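Local coordinates for protein chitinase A (Pteris ryukyuensis, PDB 4RL3) that probably hydrolyses the glycosidic bonds of chitin through its family 18 catalytic domain, the part of a longer fern chitinase contained in this chain, at residues Q140-L145 with S174-L179. Sequence-based numbering, arbitrary orientation.
With EDO (1,2-ethanediol), chain D.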
loop_
_atom_site.group_PDB
_atom_site.type_symbol
_atom_site.label_atom_id
_atom_site.label_comp_id
_atom_site.label_asym_id
_atom_site.label_seq_id
_atom_site.Cartn_x
_atom_site.Cartn_y
_atom_site.Cartn_z
ATOM N N GLN A 140 -8.065 1.013 -15.707
ATOM C CA GLN A 140 -7.782 2.106 -16.648
ATOM C C GLN A 140 -6.837 3.141 -16.045
ATOM O O GLN A 140 -5.942 3.629 -16.712
ATOM C CB GLN A 140 -9.076 2.787 -17.074
ATOM C CG GLN A 140 -9.912 1.969 -18.028
ATOM C CD GLN A 140 -11.093 2.773 -18.539
ATOM O OE1 GLN A 140 -10.913 3.736 -19.283
ATOM N NE2 GLN A 140 -12.298 2.408 -18.127
ATOM N N LEU A 141 -7.058 3.493 -14.780
ATOM C CA LEU A 141 -6.196 4.441 -14.073
ATOM C C LEU A 141 -4.743 3.957 -14.088
ATOM O O LEU A 141 -3.837 4.695 -14.468
ATOM C CB LEU A 141 -6.685 4.616 -12.637
ATOM C CG LEU A 141 -5.773 5.380 -11.679
ATOM C CD1 LEU A 141 -5.540 6.805 -12.170
ATOM C CD2 LEU A 141 -6.358 5.376 -10.283
ATOM N N ILE A 142 -4.532 2.706 -13.688
ATOM C CA ILE A 142 -3.169 2.170 -13.627
ATOM C C ILE A 142 -2.547 2.081 -15.023
ATOM O O ILE A 142 -1.387 2.444 -15.233
ATOM C CB ILE A 142 -3.130 0.789 -12.938
ATOM C CG1 ILE A 142 -3.514 0.920 -11.472
ATOM C CG2 ILE A 142 -1.752 0.170 -13.068
ATOM C CD1 ILE A 142 -3.784 -0.409 -10.788
ATOM N N THR A 143 -3.337 1.602 -15.977
ATOM C CA THR A 143 -2.867 1.404 -17.339
ATOM C C THR A 143 -2.445 2.738 -17.952
ATOM O O THR A 143 -1.373 2.841 -18.565
ATOM C CB THR A 143 -3.955 0.730 -18.199
ATOM O OG1 THR A 143 -4.210 -0.584 -17.689
ATOM C CG2 THR A 143 -3.540 0.645 -19.659
ATOM N N GLN A 144 -3.254 3.771 -17.753
ATOM C CA GLN A 144 -2.911 5.095 -18.267
ATOM C C GLN A 144 -1.691 5.702 -17.575
ATOM O O GLN A 144 -0.843 6.299 -18.239
ATOM C CB GLN A 144 -4.080 6.057 -18.139
ATOM C CG GLN A 144 -5.203 5.820 -19.123
ATOM C CD GLN A 144 -6.156 7.004 -19.218
ATOM O OE1 GLN A 144 -5.743 8.170 -19.188
ATOM N NE2 GLN A 144 -7.420 6.709 -19.394
ATOM N N LEU A 145 -1.592 5.586 -16.248
ATOM C CA LEU A 145 -0.430 6.148 -15.566
ATOM C C LEU A 145 0.857 5.463 -16.009
ATOM O O LEU A 145 1.892 6.125 -16.101
ATOM C CB LEU A 145 -0.576 6.079 -14.049
ATOM C CG LEU A 145 -1.633 7.005 -13.433
ATOM C CD1 LEU A 145 -1.771 6.677 -11.960
ATOM C CD2 LEU A 145 -1.317 8.484 -13.605
ATOM N N SER A 174 -2.854 -7.858 -14.481
ATOM C CA SER A 174 -1.608 -8.276 -13.839
ATOM C C SER A 174 -0.363 -7.716 -14.521
ATOM O O SER A 174 0.628 -7.441 -13.858
ATOM C CB SER A 174 -1.524 -9.797 -13.701
ATOM O OG SER A 174 -1.487 -10.438 -14.955
ATOM N N SER A 175 -0.409 -7.502 -15.836
ATOM C CA SER A 175 0.761 -6.972 -16.529
ATOM C C SER A 175 1.155 -5.565 -16.088
ATOM O O SER A 175 2.306 -5.165 -16.274
ATOM C CB SER A 175 0.549 -6.986 -18.040
ATOM O OG SER A 175 -0.437 -6.051 -18.423
ATOM N N VAL A 176 0.219 -4.807 -15.518
ATOM C CA VAL A 176 0.537 -3.451 -15.061
ATOM C C VAL A 176 0.484 -3.302 -13.537
ATOM O O VAL A 176 0.726 -2.216 -13.012
ATOM C CB VAL A 176 -0.350 -2.376 -15.743
ATOM C CG1 VAL A 176 -0.039 -2.303 -17.238
ATOM C CG2 VAL A 176 -1.836 -2.615 -15.495
ATOM N N ILE A 177 0.202 -4.389 -12.825
ATOM C CA ILE A 177 0.234 -4.366 -11.372
ATOM C C ILE A 177 1.489 -5.096 -10.914
ATOM O O ILE A 177 1.601 -6.303 -11.065
ATOM C CB ILE A 177 -1.036 -4.996 -10.767
ATOM C CG1 ILE A 177 -2.265 -4.148 -11.126
ATOM C CG2 ILE A 177 -0.924 -5.088 -9.243
ATOM C CD1 ILE A 177 -3.581 -4.836 -10.889
ATOM N N ASP A 178 2.419 -4.358 -10.332
ATOM C CA ASP A 178 3.729 -4.895 -9.994
ATOM C C ASP A 178 3.758 -5.653 -8.688
ATOM O O ASP A 178 4.523 -6.604 -8.562
ATOM C CB ASP A 178 4.733 -3.760 -9.927
ATOM C CG ASP A 178 4.750 -2.952 -11.189
ATOM O OD1 ASP A 178 5.233 -3.486 -12.223
ATOM O OD2 ASP A 178 4.257 -1.803 -11.163
ATOM N N LEU A 179 2.967 -5.207 -7.713
ATOM C CA LEU A 179 3.053 -5.734 -6.345
ATOM C C LEU A 179 1.678 -5.868 -5.722
ATOM O O LEU A 179 0.795 -5.033 -5.947
ATOM C CB LEU A 179 3.914 -4.827 -5.467
ATOM C CG LEU A 179 5.371 -4.625 -5.872
ATOM C CD1 LEU A 179 5.971 -3.459 -5.125
ATOM C CD2 LEU A 179 6.174 -5.897 -5.639
HETATM C C1 EDO D . 5.907 -2.732 -15.429
HETATM O O1 EDO D . 5.916 -1.935 -14.247
HETATM C C2 EDO D . 4.481 -3.163 -15.743
HETATM O O2 EDO D . 3.687 -2.040 -16.146
#
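I142 reaches from helix 131-147 to the loop at V176 and I177. Its CB splits into two branches. CG2 lies anti to the backbone N, with CG1 at chi1 -66°, and this turns the methyl to V176. There I142 CG2 sits 3.4 Å from V176 O and 3.7 Å from V176 CG2. The other branch runs through CG1 to I142 CD1, which ends 4.0 Å from I177 CG1. The two isoleucine side chains cross at about a right angle. I142 also touches A154 and I121 on neighbouring barrel strands. This fits the TIM-barrel fold of glycosyl hydrolase family 18: an outer helix packs against the loop that leads from helix 163-173 into strand 179-180. At the partly exposed margin, V176 CG2 lies 3.8 Å from T143 OG1, a hydroxyl hydrogen-bonded to G139 O. K146 NZ, one turn beyond I142, bonds V176 O and forms a salt bridge with D178 OD2. D178 OD2 also accepts from A154 N. Replacing D178 with alanine is likely to leave K146 without this charged mate and A154 N without this acceptor. A 1,2-ethanediol, probably from the crystallisation liquor, donates from O1 to D178 OD1 at 2.6 Å.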